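Local coordinates for protein probable threonyl-tRNA synthetase 1 (Aeropyrum pernix, PDB 3A32) that probably catalyses the attachment of threonine to its tRNA, first activating the amino acid with ATP in a zinc-dependent class II synthetase core, at residues Val70-Ile75 with Val136-Arg141; Ala56-Lys61 with Arg454-Gln459; Tyr179-Glu184 with Arg311-Ser316. All blocks are in the same frame, centred on the assembly; numbering follows the deposited sequence.

Contact 1: residues Val70-Ile75 with Val136-Arg141; sequences VVETPI and VFEFGR
Glu138 OE1 is held by two donors: the Thr73 hydroxyl, whose OG1 lies 2.7 Å away on the syn lone pair of Glu138 OE1, and NE2 of His115 on helix 112-126. The two segments belong to the class II synthetase core, where the short strand after the motif 1 helix lies parallel to strand 134-143, the first strand of motif 2. The parallel ladder is brief. Val70 bridges Phe137, Val71 N donates to Phe137 O at 2.9 Å, and then 70-75 leaves the sheet. From there the glutamate side chain takes over from the backbone. Its CG stands anti to the backbone N (chi1 175°), and the extended chain beyond it carries the carboxylate across to Thr73. Thr73 N reaches Glu138 OE2 at 2.9 Å along a nearly straight bond (170° at the hydrogen), although it comes from above the carboxylate plane, 47° out of it. A carboxylate suits this place because its two oxygens can serve the amide and the hydroxyl of one threonine. Beta-branched residues fill the apolar part: Val70 CG1 meets the edge of the Phe137 ring, while His63 stacks with that ring. Glu72 reaches across the dimer to Arg52 and Arg141 of the second subunit, and Arg141 likewise pairs with Glu72 of that subunit. On the other face of the sheet from Val70 and Phe137, Val71 CG2 presses on Val136 CG2 at 3.5 Å. Val71 CG1 is 3.7 Å from Val136 CG2.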
loop_
_atom_site.group_PDB
_atom_site.type_symbol
_atom_site.label_atom_id
_atom_site.label_comp_id
_atom_site.label_asym_id
_atom_site.label_seq_id
_atom_site.Cartn_x
_atom_site.Cartn_y
_atom_site.Cartn_z
ATOM N N VAL A 70 4.380 -6.831 9.510
ATOM C CA VAL A 70 3.346 -6.216 8.688
ATOM C C VAL A 70 2.598 -7.224 7.873
ATOM O O VAL A 70 3.197 -8.168 7.333
ATOM C CB VAL A 70 3.848 -5.016 7.856
ATOM C CG1 VAL A 70 4.551 -3.996 8.849
ATOM C CG2 VAL A 70 4.734 -5.447 6.727
ATOM N N VAL A 71 1.281 -7.059 7.834
ATOM C CA VAL A 71 0.439 -7.991 7.165
ATOM C C VAL A 71 -0.662 -7.277 6.394
ATOM O O VAL A 71 -0.906 -6.063 6.545
ATOM C CB VAL A 71 -0.146 -9.082 8.126
ATOM C CG1 VAL A 71 0.994 -9.813 8.864
ATOM C CG2 VAL A 71 -1.172 -8.489 9.085
ATOM N N GLU A 72 -1.269 -8.028 5.511
ATOM C CA GLU A 72 -2.471 -7.579 4.808
ATOM C C GLU A 72 -3.425 -8.783 4.861
ATOM O O GLU A 72 -3.019 -9.927 4.535
ATOM C CB GLU A 72 -2.143 -7.125 3.380
ATOM C CG GLU A 72 -3.394 -6.949 2.492
ATOM C CD GLU A 72 -3.153 -6.180 1.156
ATOM O OE1 GLU A 72 -1.989 -5.817 0.877
ATOM O OE2 GLU A 72 -4.171 -5.902 0.408
ATOM N N THR A 73 -4.646 -8.550 5.351
ATOM C CA THR A 73 -5.600 -9.663 5.525
ATOM C C THR A 73 -6.798 -9.446 4.596
ATOM O O THR A 73 -7.037 -8.313 4.164
ATOM C CB THR A 73 -5.995 -9.907 7.047
ATOM O OG1 THR A 73 -6.646 -8.746 7.604
ATOM C CG2 THR A 73 -4.752 -10.296 7.921
ATOM N N PRO A 74 -7.553 -10.520 4.275
ATOM C CA PRO A 74 -8.629 -10.345 3.310
ATOM C C PRO A 74 -9.691 -9.343 3.664
ATOM O O PRO A 74 -9.939 -9.037 4.845
ATOM C CB PRO A 74 -9.247 -11.728 3.215
ATOM C CG PRO A 74 -8.112 -12.645 3.589
ATOM C CD PRO A 74 -7.440 -11.914 4.705
ATOM N N ILE A 75 -10.322 -8.827 2.621
ATOM C CA ILE A 75 -11.408 -7.905 2.783
ATOM C C ILE A 75 -12.753 -8.553 3.124
ATOM O O ILE A 75 -13.604 -7.891 3.773
ATOM C CB ILE A 75 -11.431 -6.932 1.584
ATOM C CG1 ILE A 75 -10.162 -6.083 1.748
ATOM C CG2 ILE A 75 -12.783 -6.127 1.519
ATOM C CD1 ILE A 75 -10.066 -4.847 0.961
ATOM N N VAL A 136 1.650 -7.635 15.470
ATOM C CA VAL A 136 1.245 -7.671 14.061
ATOM C C VAL A 136 0.543 -6.318 13.693
ATOM O O VAL A 136 -0.407 -5.912 14.390
ATOM C CB VAL A 136 0.367 -8.926 13.783
ATOM C CG1 VAL A 136 -0.929 -8.965 14.665
ATOM C CG2 VAL A 136 0.025 -9.057 12.361
ATOM N N PHE A 137 1.012 -5.664 12.622
ATOM C CA PHE A 137 0.501 -4.371 12.160
ATOM C C PHE A 137 -0.177 -4.500 10.784
ATOM O O PHE A 137 0.332 -5.202 9.920
ATOM C CB PHE A 137 1.628 -3.328 12.000
ATOM C CG PHE A 137 1.156 -2.051 11.348
ATOM C CD1 PHE A 137 0.401 -1.124 12.070
ATOM C CD2 PHE A 137 1.415 -1.793 10.002
ATOM C CE1 PHE A 137 -0.062 0.014 11.488
ATOM C CE2 PHE A 137 0.960 -0.619 9.415
ATOM C CZ PHE A 137 0.219 0.279 10.144
ATOM N N GLU A 138 -1.273 -3.784 10.564
ATOM C CA GLU A 138 -1.911 -3.755 9.230
ATOM C C GLU A 138 -2.504 -2.386 8.952
ATOM O O GLU A 138 -3.175 -1.846 9.827
ATOM C CB GLU A 138 -3.004 -4.832 9.056
ATOM C CG GLU A 138 -3.723 -4.722 7.730
ATOM C CD GLU A 138 -4.620 -5.909 7.395
ATOM O OE1 GLU A 138 -4.807 -6.837 8.239
ATOM O OE2 GLU A 138 -5.173 -5.904 6.274
ATOM N N PHE A 139 -2.191 -1.825 7.771
ATOM C CA PHE A 139 -2.888 -0.657 7.197
ATOM C C PHE A 139 -4.199 -1.248 6.674
ATOM O O PHE A 139 -4.277 -1.735 5.533
ATOM C CB PHE A 139 -2.038 -0.090 6.043
ATOM C CG PHE A 139 -2.494 1.270 5.524
ATOM C CD1 PHE A 139 -2.258 2.435 6.251
ATOM C CD2 PHE A 139 -3.123 1.381 4.286
ATOM C CE1 PHE A 139 -2.694 3.695 5.762
ATOM C CE2 PHE A 139 -3.519 2.620 3.779
ATOM C CZ PHE A 139 -3.299 3.783 4.521
ATOM N N GLY A 140 -5.222 -1.287 7.521
ATOM C CA GLY A 140 -6.349 -2.208 7.239
ATOM C C GLY A 140 -7.587 -1.499 6.758
ATOM O O GLY A 140 -7.843 -0.377 7.181
ATOM N N ARG A 141 -8.377 -2.148 5.913
ATOM C CA ARG A 141 -9.587 -1.515 5.297
ATOM C C ARG A 141 -10.851 -2.207 5.788
ATOM O O ARG A 141 -11.036 -3.400 5.542
ATOM C CB ARG A 141 -9.521 -1.587 3.779
ATOM C CG ARG A 141 -8.309 -0.851 3.232
ATOM C CD ARG A 141 -7.907 -1.335 1.864
ATOM N NE ARG A 141 -6.978 -0.357 1.301
ATOM C CZ ARG A 141 -5.666 -0.491 1.390
ATOM N NH1 ARG A 141 -5.163 -1.579 1.965
ATOM N NH2 ARG A 141 -4.885 0.446 0.917
#

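Contact 2: residues Ala56-Lys61 with Arg454-Gln459; sequences AEVLAK and RSLSGQ
Lys61 NZ on the motif 1 helix, 48-65, donates to Gln459 OE1 at 2.7 Å, just beyond the end of helix 435-457. This contact joins the class II core to the C-terminal part of the chain. Every torsion of the lysine beyond CG is close to anti, and the straight chain carries the ammonium past Ser457 to the glutamine. The two side chains run at about a right angle, and NZ sits above the amide plane, 36° out of it, rather than on a lone pair. Glu57, one turn earlier on the same helix, is stretched out as well and brings OE2 to 3.0 Å from Lys61 NZ in a salt bridge. Glu57 OE1 of the second subunit adds another salt bridge to this ammonium.

Nearer the backbones the fit depends on a small residue. Ser457 puts its CB against Lys61 CB at 3.7 Å, and the alpha carbons of the pair come within 4.9 Å. Ser457 OG, tucked between its backbone N and carbonyl carbon (chi1 51°), lies 3.9 Å from Val58 CG1; Val453 O and Gln459 O are both within reach of its one proton. Val58 CG1 also touches Leu456 CD1, and Leu456 in turn packs on Leu187 of helix 174-191. Gly458, the first residue past the helix, has a positive phi of 86°, which glycine adopts readily, and the chain can then swing Gln459 back over Lys61. Gln459 also reaches the second subunit, its NE2 donating to Ala460 O and its OE1 accepting from Arg462 N there. With carboxylates of both subunits beside it, the buried Lys61 ammonium is probably kept charged, and it ties the helix junction to the dimer interface.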
loop_
_atom_site.group_PDB
_atom_site.type_symbol
_atom_site.label_atom_id
_atom_site.label_comp_id
_atom_site.label_asym_id
_atom_site.label_seq_id
_atom_site.Cartn_x
_atom_site.Cartn_y
_atom_site.Cartn_z
ATOM N N ALA A 56 0.515 4.331 3.804
ATOM C CA ALA A 56 0.650 2.891 3.997
ATOM C C ALA A 56 2.099 2.479 4.185
ATOM O O ALA A 56 2.415 1.649 5.043
ATOM C CB ALA A 56 0.050 2.108 2.792
ATOM N N GLU A 57 2.966 3.076 3.354
ATOM C CA GLU A 57 4.376 2.744 3.228
ATOM C C GLU A 57 5.165 3.208 4.440
ATOM O O GLU A 57 5.968 2.455 4.985
ATOM C CB GLU A 57 4.934 3.419 1.957
ATOM C CG GLU A 57 6.399 3.252 1.861
ATOM C CD GLU A 57 7.103 4.093 0.765
ATOM O OE1 GLU A 57 6.439 4.438 -0.231
ATOM O OE2 GLU A 57 8.355 4.345 0.961
ATOM N N VAL A 58 4.977 4.476 4.823
ATOM C CA VAL A 58 5.573 5.045 6.047
ATOM C C VAL A 58 5.108 4.323 7.314
ATOM O O VAL A 58 5.924 3.962 8.131
ATOM C CB VAL A 58 5.271 6.593 6.212
ATOM C CG1 VAL A 58 5.752 7.106 7.588
ATOM C CG2 VAL A 58 5.930 7.405 5.072
ATOM N N LEU A 59 3.809 4.109 7.474
ATOM C CA LEU A 59 3.301 3.448 8.667
ATOM C C LEU A 59 3.704 1.988 8.719
ATOM O O LEU A 59 4.059 1.518 9.791
ATOM C CB LEU A 59 1.764 3.590 8.798
ATOM C CG LEU A 59 1.322 5.058 8.868
ATOM C CD1 LEU A 59 -0.201 5.190 8.795
ATOM C CD2 LEU A 59 1.913 5.673 10.156
ATOM N N ALA A 60 3.656 1.282 7.579
ATOM C CA ALA A 60 4.124 -0.092 7.491
ATOM C C ALA A 60 5.601 -0.228 7.881
ATOM O O ALA A 60 5.944 -1.031 8.746
ATOM C CB ALA A 60 3.866 -0.700 6.072
ATOM N N LYS A 61 6.464 0.559 7.252
ATOM C CA LYS A 61 7.901 0.554 7.564
ATOM C C LYS A 61 8.230 0.995 8.979
ATOM O O LYS A 61 9.122 0.387 9.608
ATOM C CB LYS A 61 8.700 1.379 6.531
ATOM C CG LYS A 61 8.614 0.787 5.103
ATOM C CD LYS A 61 9.206 1.688 4.023
ATOM C CE LYS A 61 9.143 0.950 2.701
ATOM N NZ LYS A 61 9.682 1.741 1.551
ATOM N N ARG A 454 12.127 10.082 7.429
ATOM C CA ARG A 454 13.201 9.073 7.382
ATOM C C ARG A 454 13.535 8.410 8.714
ATOM O O ARG A 454 13.916 7.243 8.728
ATOM C CB ARG A 454 14.499 9.662 6.857
ATOM C CG ARG A 454 14.491 9.907 5.374
ATOM C CD ARG A 454 15.901 10.012 4.825
ATOM N NE ARG A 454 16.733 10.982 5.544
ATOM C CZ ARG A 454 16.717 12.308 5.356
ATOM N NH1 ARG A 454 15.876 12.870 4.467
ATOM N NH2 ARG A 454 17.570 13.072 6.058
ATOM N N SER A 455 13.443 9.140 9.817
ATOM C CA SER A 455 13.792 8.528 11.118
ATOM C C SER A 455 12.702 7.557 11.581
ATOM O O SER A 455 12.931 6.705 12.399
ATOM C CB SER A 455 14.122 9.564 12.212
ATOM O OG SER A 455 12.929 10.188 12.654
ATOM N N LEU A 456 11.504 7.709 11.042
ATOM C CA LEU A 456 10.401 6.797 11.322
ATOM C C LEU A 456 10.513 5.558 10.445
ATOM O O LEU A 456 10.404 4.450 10.929
ATOM C CB LEU A 456 9.068 7.474 11.001
ATOM C CG LEU A 456 8.503 8.577 11.870
ATOM C CD1 LEU A 456 7.142 8.970 11.245
ATOM C CD2 LEU A 456 8.316 8.134 13.297
ATOM N N SER A 457 10.719 5.753 9.146
ATOM C CA SER A 457 10.564 4.663 8.177
ATOM C C SER A 457 11.800 4.256 7.354
ATOM O O SER A 457 11.745 3.306 6.550
ATOM C CB SER A 457 9.355 4.938 7.285
ATOM O OG SER A 457 9.465 6.238 6.758
ATOM N N GLY A 458 12.922 4.917 7.589
ATOM C CA GLY A 458 14.128 4.614 6.867
ATOM C C GLY A 458 14.114 5.410 5.582
ATOM O O GLY A 458 15.082 6.019 5.230
ATOM N N GLN A 459 12.985 5.430 4.889
ATOM C CA GLN A 459 12.911 6.004 3.537
ATOM C C GLN A 459 11.755 6.985 3.582
ATOM O O GLN A 459 10.700 6.669 4.135
ATOM C CB GLN A 459 12.685 4.853 2.495
ATOM C CG GLN A 459 13.618 3.555 2.719
ATOM C CD GLN A 459 13.396 2.401 1.706
ATOM O OE1 GLN A 459 12.401 1.633 1.776
ATOM N NE2 GLN A 459 14.358 2.272 0.751
#

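Contact 3: residues Tyr179-Glu184 with Arg311-Ser316; sequences YDVFEE and RALLGS
Leu313 CD2 packs on Val181 CG1 at 3.7 Å, and the other methyl, Leu313 CD1, lies 3.6 Å from Glu184 O; one leucine thus bridges residues nearly a turn apart on helix 174-191. Val181 in turn straddles the arginine: Val181 CG1 and CG2 each lie 3.9 Å from Arg311 CD. Beyond this apolar layer Glu184 OE1 meets Arg311 NH1 at 3.4 Å in a rather long salt bridge. The oxygen comes in at the edge of the guanidinium, in its plane, but the carboxylate itself is turned 56° from that plane. Arg311 gets there by bending: CG lies between the backbone N and the carbonyl carbon (chi1 53°), and the chain folds again at chi2 and chi3.

Further out, Tyr68 OH bonds to both Glu184 OE1 and Arg311 NH1 and so joins the two charges. Asp163 O takes Arg311 NH2, and His63 NE2 takes NH1. Asp163 also uses its carboxylate to hold the amides of Leu313, Leu314 and Gly315 where strand 306-316 turns into helix 317-327, the strand-helix unit of class II motif 3. Gly315 suits that corner, having a positive phi of 104°, and Ser316 N-caps the helix. The zinc ligand His310 directly precedes Arg311. Gripped on NH1 and NH2 by a tyrosine, a histidine and a backbone carbonyl, with an acid at its edge, the buried guanidinium has little freedom to rotate.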
loop_
_atom_site.group_PDB
_atom_site.type_symbol
_atom_site.label_atom_id
_atom_site.label_comp_id
_atom_site.label_asym_id
_atom_site.label_seq_id
_atom_site.Cartn_x
_atom_site.Cartn_y
_atom_site.Cartn_z
ATOM N N TYR A 179 3.696 1.180 27.273
ATOM C CA TYR A 179 4.497 2.372 27.243
ATOM C C TYR A 179 5.041 2.622 25.828
ATOM O O TYR A 179 4.960 3.737 25.326
ATOM C CB TYR A 179 5.630 2.274 28.277
ATOM C CG TYR A 179 6.473 3.521 28.319
ATOM C CD1 TYR A 179 6.035 4.675 29.008
ATOM C CD2 TYR A 179 7.694 3.565 27.645
ATOM C CE1 TYR A 179 6.810 5.833 29.000
ATOM C CE2 TYR A 179 8.476 4.697 27.655
ATOM C CZ TYR A 179 8.038 5.804 28.326
ATOM O OH TYR A 179 8.847 6.906 28.277
ATOM N N ASP A 180 5.588 1.584 25.196
ATOM C CA ASP A 180 6.146 1.670 23.870
ATOM C C ASP A 180 5.145 2.137 22.825
ATOM O O ASP A 180 5.530 2.874 21.895
ATOM C CB ASP A 180 6.717 0.319 23.436
ATOM C CG ASP A 180 8.061 -0.036 24.179
ATOM O OD1 ASP A 180 8.627 0.807 24.896
ATOM O OD2 ASP A 180 8.545 -1.177 24.018
ATOM N N VAL A 181 3.878 1.718 22.983
ATOM C CA VAL A 181 2.808 2.141 22.053
ATOM C C VAL A 181 2.570 3.612 22.224
ATOM O O VAL A 181 2.448 4.317 21.225
ATOM C CB VAL A 181 1.501 1.317 22.180
ATOM C CG1 VAL A 181 0.362 1.928 21.307
ATOM C CG2 VAL A 181 1.769 -0.140 21.743
ATOM N N PHE A 182 2.591 4.097 23.476
ATOM C CA PHE A 182 2.561 5.529 23.657
ATOM C C PHE A 182 3.727 6.187 22.919
ATOM O O PHE A 182 3.536 7.212 22.260
ATOM C CB PHE A 182 2.584 5.978 25.141
ATOM C CG PHE A 182 2.814 7.466 25.293
ATOM C CD1 PHE A 182 1.756 8.363 25.207
ATOM C CD2 PHE A 182 4.084 7.969 25.476
ATOM C CE1 PHE A 182 1.967 9.758 25.322
ATOM C CE2 PHE A 182 4.302 9.360 25.580
ATOM C CZ PHE A 182 3.229 10.240 25.499
ATOM N N GLU A 183 4.933 5.614 23.038
ATOM C CA GLU A 183 6.131 6.227 22.423
ATOM C C GLU A 183 6.020 6.201 20.884
ATOM O O GLU A 183 6.438 7.120 20.219
ATOM C CB GLU A 183 7.432 5.549 22.888
ATOM C CG GLU A 183 7.811 5.809 24.340
ATOM C CD GLU A 183 8.406 7.218 24.621
ATOM O OE1 GLU A 183 7.811 8.236 24.246
ATOM O OE2 GLU A 183 9.493 7.305 25.233
ATOM N N GLU A 184 5.419 5.149 20.347
ATOM C CA GLU A 184 5.136 5.079 18.921
ATOM C C GLU A 184 4.182 6.186 18.453
ATOM O O GLU A 184 4.424 6.833 17.453
ATOM C CB GLU A 184 4.578 3.679 18.602
ATOM C CG GLU A 184 5.659 2.628 18.706
ATOM C CD GLU A 184 5.163 1.235 18.817
ATOM O OE1 GLU A 184 3.954 0.957 18.673
ATOM O OE2 GLU A 184 6.026 0.379 19.038
ATOM N N ARG A 311 -4.579 -2.086 19.297
ATOM C CA ARG A 311 -4.070 -0.714 19.426
ATOM C C ARG A 311 -4.025 0.004 18.092
ATOM O O ARG A 311 -3.712 -0.606 17.092
ATOM C CB ARG A 311 -2.693 -0.697 20.109
ATOM C CG ARG A 311 -1.589 -1.594 19.513
ATOM C CD ARG A 311 -0.541 -0.810 18.692
ATOM N NE ARG A 311 -0.980 -0.336 17.370
ATOM C CZ ARG A 311 -0.206 0.366 16.531
ATOM N NH1 ARG A 311 1.059 0.668 16.860
ATOM N NH2 ARG A 311 -0.685 0.758 15.353
ATOM N N ALA A 312 -4.353 1.293 18.056
ATOM C CA ALA A 312 -4.031 2.124 16.898
ATOM C C ALA A 312 -3.381 3.377 17.446
ATOM O O ALA A 312 -3.663 3.729 18.571
ATOM C CB ALA A 312 -5.300 2.458 16.094
ATOM N N LEU A 313 -2.580 4.082 16.651
ATOM C CA LEU A 313 -1.999 5.369 17.047
ATOM C C LEU A 313 -2.863 6.512 16.579
ATOM O O LEU A 313 -3.142 7.393 17.349
ATOM C CB LEU A 313 -0.557 5.555 16.532
ATOM C CG LEU A 313 0.441 4.382 16.694
ATOM C CD1 LEU A 313 1.797 4.761 16.109
ATOM C CD2 LEU A 313 0.629 3.907 18.149
ATOM N N LEU A 314 -3.266 6.502 15.308
ATOM C CA LEU A 314 -4.109 7.532 14.706
ATOM C C LEU A 314 -5.570 7.144 14.886
ATOM O O LEU A 314 -6.387 7.984 15.230
ATOM C CB LEU A 314 -3.789 7.654 13.204
ATOM C CG LEU A 314 -2.321 7.845 12.782
ATOM C CD1 LEU A 314 -2.133 7.998 11.235
ATOM C CD2 LEU A 314 -1.704 9.018 13.544
ATOM N N GLY A 315 -5.893 5.861 14.646
ATOM C CA GLY A 315 -7.291 5.394 14.724
ATOM C C GLY A 315 -7.835 5.223 13.325
ATOM O O GLY A 315 -7.212 4.565 12.520
ATOM N N SER A 316 -8.972 5.840 13.007
ATOM C CA SER A 316 -9.368 5.971 11.624
ATOM C C SER A 316 -8.449 7.009 10.984
ATOM O O SER A 316 -8.328 8.128 11.466
ATOM C CB SER A 316 -10.818 6.397 11.530
ATOM O OG SER A 316 -11.155 6.812 10.215
#

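All three contacts are buried, but their surroundings differ. Contacts 1 and 2 lie at the dimer interface and contain charges paired with the second subunit, whereas no other chain touches contact 3. Contact 1 sets a loop leaving a short strand against strand 134-143, contact 2 joins two helices, and contact 3 lays a helix on another strand of contact 1's sheet. Helix 48-65, half of contact 2, touches both others: Phe137 of contact 1 packs on Leu59 and Ala60, and Leu59 meets Leu314 of contact 3. Across the segments, a carboxylate accepts from amide and hydroxyl in contact 1, an ammonium donates to an amide oxygen in contact 2, and contact 3 has a salt bridge.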